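Glycosyl hydrolase family 10 (Bacteroides intestinalis DSM 17393, PDB 4QPW) probably takes part in xylan breakdown as a family 10 glycoside hydrolase, of which this piece is a xylohexaose-binding carbohydrate-binding module. Local coordinates at residues L84-G89 against Y108-K113; D35-L40 against T103-Y108. One frame throughout, in Å; residues are numbered along the deposited sequence.

Interaction 1 of 2, residues L84-G89 against Y108-K113; sequences LNFGVG and YEFSFK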
loop_
_atom_site.group_PDB
_atom_site.type_symbol
_atom_site.label_atom_id
_atom_site.label_comp_id
_atom_site.label_asym_id
_atom_site.label_seq_id
_atom_site.Cartn_x
_atom_site.Cartn_y
_atom_site.Cartn_z
ATOM N N LEU A 84 6.362 0.150 -5.966
ATOM C CA LEU A 84 5.703 0.155 -4.617
ATOM C C LEU A 84 6.240 -1.121 -3.889
ATOM O O LEU A 84 5.958 -2.180 -4.469
ATOM C CB LEU A 84 4.088 0.234 -4.824
ATOM C CG LEU A 84 3.343 0.641 -3.713
ATOM C CD1 LEU A 84 3.620 2.085 -3.301
ATOM C CD2 LEU A 84 1.852 0.494 -3.988
ATOM N N ASN A 85 6.935 -1.119 -2.819
ATOM C CA ASN A 85 7.235 -2.300 -2.052
ATOM C C ASN A 85 6.205 -2.520 -0.973
ATOM O O ASN A 85 5.669 -1.508 -0.420
ATOM C CB ASN A 85 8.614 -2.191 -1.409
ATOM C CG ASN A 85 9.683 -2.153 -2.482
ATOM O OD1 ASN A 85 10.013 -1.065 -2.964
ATOM N ND2 ASN A 85 9.994 -3.240 -3.009
ATOM N N PHE A 86 5.858 -3.736 -0.635
ATOM C CA PHE A 86 4.876 -4.027 0.392
ATOM C C PHE A 86 5.194 -5.213 1.152
ATOM O O PHE A 86 5.974 -6.121 0.659
ATOM C CB PHE A 86 3.447 -4.046 -0.210
ATOM C CG PHE A 86 3.259 -5.120 -1.209
ATOM C CD1 PHE A 86 3.151 -6.407 -0.852
ATOM C CD2 PHE A 86 3.289 -4.800 -2.550
ATOM C CE1 PHE A 86 3.058 -7.412 -1.787
ATOM C CE2 PHE A 86 3.206 -5.818 -3.498
ATOM C CZ PHE A 86 3.088 -7.077 -3.095
ATOM N N GLY A 87 4.590 -5.375 2.316
ATOM C CA GLY A 87 4.540 -6.631 3.037
ATOM C C GLY A 87 3.193 -6.794 3.663
ATOM O O GLY A 87 2.621 -5.779 4.157
ATOM N N VAL A 88 2.656 -7.980 3.682
ATOM C CA VAL A 88 1.366 -8.255 4.293
ATOM C C VAL A 88 1.562 -9.076 5.560
ATOM O O VAL A 88 2.080 -10.266 5.467
ATOM C CB VAL A 88 0.414 -9.030 3.346
ATOM C CG1 VAL A 88 -0.935 -9.162 3.967
ATOM C CG2 VAL A 88 0.319 -8.333 1.991
ATOM N N GLY A 89 1.298 -8.548 6.706
ATOM C CA GLY A 89 1.516 -9.238 7.989
ATOM C C GLY A 89 1.724 -8.242 9.092
ATOM O O GLY A 89 1.723 -7.046 8.910
ATOM N N TYR A 108 -3.391 -4.598 -9.329
ATOM C CA TYR A 108 -2.290 -5.506 -9.143
ATOM C C TYR A 108 -2.669 -6.568 -8.159
ATOM O O TYR A 108 -3.351 -6.249 -7.133
ATOM C CB TYR A 108 -1.041 -4.709 -8.668
ATOM C CG TYR A 108 -0.614 -3.642 -9.648
ATOM C CD1 TYR A 108 0.331 -3.999 -10.678
ATOM C CD2 TYR A 108 -1.210 -2.438 -9.724
ATOM C CE1 TYR A 108 0.684 -3.126 -11.676
ATOM C CE2 TYR A 108 -0.848 -1.520 -10.700
ATOM C CZ TYR A 108 0.095 -1.893 -11.678
ATOM O OH TYR A 108 0.422 -0.982 -12.690
ATOM N N GLU A 109 -2.279 -7.805 -8.368
ATOM C CA GLU A 109 -2.555 -8.873 -7.450
ATOM C C GLU A 109 -1.311 -9.603 -7.054
ATOM O O GLU A 109 -0.389 -9.826 -7.870
ATOM C CB GLU A 109 -3.826 -9.734 -7.816
ATOM C CG GLU A 109 -3.783 -10.607 -9.053
ATOM C CD GLU A 109 -5.070 -11.416 -9.268
ATOM O OE1 GLU A 109 -4.795 -12.643 -9.303
ATOM O OE2 GLU A 109 -6.222 -10.871 -9.401
ATOM N N PHE A 110 -1.239 -10.028 -5.809
ATOM C CA PHE A 110 -0.082 -10.802 -5.198
ATOM C C PHE A 110 -0.660 -11.929 -4.452
ATOM O O PHE A 110 -1.339 -11.747 -3.432
ATOM C CB PHE A 110 0.643 -9.810 -4.276
ATOM C CG PHE A 110 1.652 -10.410 -3.270
ATOM C CD1 PHE A 110 2.901 -10.848 -3.699
ATOM C CD2 PHE A 110 1.371 -10.445 -1.913
ATOM C CE1 PHE A 110 3.822 -11.399 -2.762
ATOM C CE2 PHE A 110 2.310 -10.931 -1.004
ATOM C CZ PHE A 110 3.482 -11.358 -1.458
ATOM N N SER A 111 -0.403 -13.157 -4.900
ATOM C CA SER A 111 -0.777 -14.319 -4.186
ATOM C C SER A 111 0.218 -14.711 -3.101
ATOM O O SER A 111 1.442 -14.613 -3.366
ATOM C CB SER A 111 -0.905 -15.522 -5.167
ATOM O OG SER A 111 -2.021 -15.344 -6.040
ATOM N N PHE A 112 -0.227 -15.072 -1.948
ATOM C CA PHE A 112 0.707 -15.404 -0.860
ATOM C C PHE A 112 0.069 -16.329 0.060
ATOM O O PHE A 112 -1.131 -16.384 0.288
ATOM C CB PHE A 112 1.213 -14.159 -0.118
ATOM C CG PHE A 112 0.161 -13.404 0.670
ATOM C CD1 PHE A 112 -0.829 -12.559 0.028
ATOM C CD2 PHE A 112 0.052 -13.569 2.042
ATOM C CE1 PHE A 112 -1.779 -11.973 0.763
ATOM C CE2 PHE A 112 -0.927 -12.950 2.744
ATOM C CZ PHE A 112 -1.867 -12.149 2.090
ATOM N N LYS A 113 0.958 -17.089 0.812
ATOM C CA LYS A 113 0.600 -17.805 2.007
ATOM C C LYS A 113 0.810 -16.890 3.241
ATOM O O LYS A 113 1.949 -16.375 3.371
ATOM C CB LYS A 113 1.386 -19.103 2.083
ATOM C CG LYS A 113 0.923 -19.982 3.170
ATOM C CD LYS A 113 1.545 -21.382 2.968
ATOM C CE LYS A 113 2.615 -21.678 4.004
ATOM N NZ LYS A 113 3.193 -23.061 3.926
#
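Phe86 drives the edge of its ring into a face of Phe110, a T-shaped pair with centroids 4.8 Å apart and planes inclined at 72°. The nearest atoms are Phe86 CE1 and Phe110 CD2, 3.5 Å apart, and Phe86 CZ comes within 3.6 Å of Phe110 CG. Phe86 CE1 thus stands over the Phe110 ring but shifted toward its rim. Two residues on, Val88 makes the second meeting: its CG1 methyl lies 3.6 Å from CZ of Phe112, with CB behind it over a face of that ring. The other methyl, CG2, turns to Phe110 and approaches CE2 at a looser 4.4 Å. No hydrogen bond joins 84-89 to 108-113, and the packing is wholly apolar. These strands belong to the two opposed antiparallel sheets of a beta-sandwich, the fold of many carbohydrate-binding modules; their axes pass 9.6 Å apart at 39°, and the side chains of Phe86, Val88, Phe110 and Phe112 fill the space between them. Placement of the rings follows from their torsions. Phe110 carries CG anti to its backbone N (chi1 166°), which sends the ring across to Phe86, whereas Phe112 holds CG between N and the carbonyl carbon, presenting CZ to Val88. Further out, Phe99 of strand 95-101 meets both Phe86 and Phe110, and Ala95 touches Phe112. Leu72 of strand 69-78 packs on Phe86, while Leu62 and Ile64, in a loop, lie against Val88. Backbone bonds hold strand 84-89 between its two neighbours: Phe86 and Val88 pair with Gly97 and Ala95 of strand 95-101 on one side, and the intervening Gly87 with Met122, a residue of the glycan pocket, on the other.

Interaction 2 of 2, residues D35-L40 against T103-Y108; sequences DTEGCL and TEWKEY
Trp105 reaches across to Glu37 and Cys39 with the edge of its indole that runs from NE1 to CH2. From CB, the chain turns so that CG lies anti to the carbonyl carbon (chi1 -79°), carrying the ring toward 35-40. On the pyrrole side, CD1 passes 4.1 Å from Glu37 OE2, and the next atom, NE1, donates a hydrogen bond to that same oxygen at 3.0 Å, with an N-H...O angle of 156°. The acceptor sits close to the indole plane, yet the N-H arrives from above the carboxylate plane, 38° out of it. Along the benzene side, CZ2 meets the aliphatic CG of Glu37 at 4.1 Å, and CH2 rests 4.1 Å from CB of Cys39. Glu37 and Cys39 flank Gly38, which with Cys39 faces Asn34 in a G1 beta bulge at the start of strand 39-44; Trp105 lies just ahead of strand 106-113, so the contact ties a hairpin turn to the entry of another strand in the same antiparallel sheet. An alanine in place of Trp105 would probably leave Glu37 OE2 without this donor and open a gap beside Cys39. Between strands 39-44 and 106-113 lie 130-141 and 69-78: Gln133 touches Glu37, Cys39 and Trp105, and Met75 and Arg77 pack on the indole. Arg77 also forms a long, weak ion pair with the other carboxylate oxygen, Glu37 OE1.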
loop_
_atom_site.group_PDB
_atom_site.type_symbol
_atom_site.label_atom_id
_atom_site.label_comp_id
_atom_site.label_asym_id
_atom_site.label_seq_id
_atom_site.Cartn_x
_atom_site.Cartn_y
_atom_site.Cartn_z
ATOM N N ASP A 35 -9.486 13.977 -2.277
ATOM C CA ASP A 35 -10.946 13.825 -2.284
ATOM C C ASP A 35 -11.540 14.152 -3.678
ATOM O O ASP A 35 -12.707 13.879 -3.899
ATOM C CB ASP A 35 -11.693 14.630 -1.191
ATOM C CG ASP A 35 -11.542 14.022 0.229
ATOM O OD1 ASP A 35 -11.141 12.849 0.413
ATOM O OD2 ASP A 35 -11.797 14.776 1.215
ATOM N N THR A 36 -10.805 14.730 -4.549
ATOM C CA THR A 36 -11.282 14.977 -5.968
ATOM C C THR A 36 -11.135 13.681 -6.757
ATOM O O THR A 36 -12.124 13.161 -7.377
ATOM C CB THR A 36 -10.429 16.046 -6.627
ATOM O OG1 THR A 36 -10.561 17.270 -5.874
ATOM C CG2 THR A 36 -10.879 16.306 -8.102
ATOM N N GLU A 37 -9.925 13.129 -6.853
ATOM C CA GLU A 37 -9.703 11.800 -7.513
ATOM C C GLU A 37 -10.398 10.707 -6.717
ATOM O O GLU A 37 -10.877 9.727 -7.323
ATOM C CB GLU A 37 -8.266 11.566 -7.668
ATOM C CG GLU A 37 -7.807 10.324 -8.487
ATOM C CD GLU A 37 -8.084 10.427 -9.974
ATOM O OE1 GLU A 37 -8.025 11.620 -10.499
ATOM O OE2 GLU A 37 -8.408 9.405 -10.689
ATOM N N GLY A 38 -10.525 10.799 -5.397
ATOM C CA GLY A 38 -11.063 9.781 -4.584
ATOM C C GLY A 38 -10.045 8.631 -4.330
ATOM O O GLY A 38 -10.284 7.472 -4.742
ATOM N N CYS A 39 -8.900 8.914 -3.725
ATOM C CA CYS A 39 -7.814 7.974 -3.543
ATOM C C CYS A 39 -6.923 8.386 -2.421
ATOM O O CYS A 39 -6.859 9.592 -2.073
ATOM C CB CYS A 39 -7.019 7.817 -4.833
ATOM S SG CYS A 39 -6.230 9.276 -5.450
ATOM N N LEU A 40 -6.187 7.446 -1.857
ATOM C CA LEU A 40 -5.028 7.759 -1.031
ATOM C C LEU A 40 -3.934 8.300 -1.932
ATOM O O LEU A 40 -3.713 7.745 -3.025
ATOM C CB LEU A 40 -4.597 6.508 -0.275
ATOM C CG LEU A 40 -3.396 6.598 0.596
ATOM C CD1 LEU A 40 -3.522 7.630 1.712
ATOM C CD2 LEU A 40 -3.060 5.263 1.188
ATOM N N THR A 103 1.181 5.018 -15.369
ATOM C CA THR A 103 0.302 6.097 -15.334
ATOM C C THR A 103 -1.187 5.770 -15.536
ATOM O O THR A 103 -2.021 6.665 -15.588
ATOM C CB THR A 103 0.733 7.275 -16.283
ATOM O OG1 THR A 103 0.475 6.828 -17.665
ATOM C CG2 THR A 103 2.132 7.682 -16.064
ATOM N N GLU A 104 -1.523 4.522 -15.727
ATOM C CA GLU A 104 -2.889 4.054 -15.927
ATOM C C GLU A 104 -3.388 3.461 -14.584
ATOM O O GLU A 104 -2.631 2.735 -13.954
ATOM C CB GLU A 104 -2.859 2.930 -16.992
ATOM C CG GLU A 104 -2.257 3.412 -18.318
ATOM C CD GLU A 104 -2.079 2.363 -19.352
ATOM O OE1 GLU A 104 -2.377 1.179 -19.120
ATOM O OE2 GLU A 104 -1.689 2.703 -20.536
ATOM N N TRP A 105 -4.633 3.674 -14.279
ATOM C CA TRP A 105 -5.260 2.960 -13.128
ATOM C C TRP A 105 -5.320 1.483 -13.480
ATOM O O TRP A 105 -6.040 1.096 -14.482
ATOM C CB TRP A 105 -6.597 3.464 -12.809
ATOM C CG TRP A 105 -6.635 4.737 -12.021
ATOM C CD1 TRP A 105 -7.104 5.911 -12.403
ATOM C CD2 TRP A 105 -6.195 4.893 -10.649
ATOM N NE1 TRP A 105 -7.062 6.833 -11.329
ATOM C CE2 TRP A 105 -6.511 6.148 -10.254
ATOM C CE3 TRP A 105 -5.596 4.025 -9.724
ATOM C CZ2 TRP A 105 -6.259 6.603 -8.911
ATOM C CZ3 TRP A 105 -5.380 4.473 -8.423
ATOM C CH2 TRP A 105 -5.718 5.741 -8.071
ATOM N N LYS A 106 -4.657 0.620 -12.735
ATOM C CA LYS A 106 -4.615 -0.819 -12.936
ATOM C C LYS A 106 -4.731 -1.489 -11.579
ATOM O O LYS A 106 -4.326 -0.930 -10.570
ATOM C CB LYS A 106 -3.308 -1.282 -13.611
ATOM C CG LYS A 106 -3.246 -0.723 -15.070
ATOM C CD LYS A 106 -1.904 -0.874 -15.743
ATOM C CE LYS A 106 -1.263 -2.192 -15.704
ATOM N NZ LYS A 106 0.091 -2.048 -16.454
ATOM N N GLU A 107 -5.268 -2.719 -11.580
ATOM C CA GLU A 107 -5.278 -3.548 -10.392
ATOM C C GLU A 107 -4.106 -4.473 -10.417
ATOM O O GLU A 107 -3.810 -5.075 -11.490
ATOM C CB GLU A 107 -6.583 -4.360 -10.285
ATOM C CG GLU A 107 -6.750 -5.010 -8.922
ATOM C CD GLU A 107 -8.011 -5.836 -8.861
ATOM O OE1 GLU A 107 -8.004 -6.961 -9.430
ATOM O OE2 GLU A 107 -9.031 -5.383 -8.282
ATOM N N TYR A 108 -3.391 -4.598 -9.329
ATOM C CA TYR A 108 -2.290 -5.506 -9.143
ATOM C C TYR A 108 -2.669 -6.568 -8.159
ATOM O O TYR A 108 -3.351 -6.249 -7.133
ATOM C CB TYR A 108 -1.041 -4.709 -8.668
ATOM C CG TYR A 108 -0.614 -3.642 -9.648
ATOM C CD1 TYR A 108 0.331 -3.999 -10.678
ATOM C CD2 TYR A 108 -1.210 -2.438 -9.724
ATOM C CE1 TYR A 108 0.684 -3.126 -11.676
ATOM C CE2 TYR A 108 -0.848 -1.520 -10.700
ATOM C CZ TYR A 108 0.095 -1.893 -11.678
ATOM O OH TYR A 108 0.422 -0.982 -12.690
#

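Strand 106-113 serves both contacts: interaction 2 is made just before it, whereas interaction 1 uses its later residues, and Tyr108 belongs to both ranges. The centres lie about 18 Å apart. Along the chain the order is 35-40, 84-89, 103-108 and 108-113, so the two pairings cross. Interaction 1 joins the two sheets through the interior; interaction 2 stays on the larger sheet, linking the turn before strand 39-44 to the residue just ahead of strand 106-113. The five-stranded sheet holding 84-89 also carries glycan-pocket residues such as Met122 and Gln124, with the Phe86 side chain about 11 Å from a bound xylose unit; interaction 1 packs behind this sheet, while interaction 2 involves none of the pocket residues.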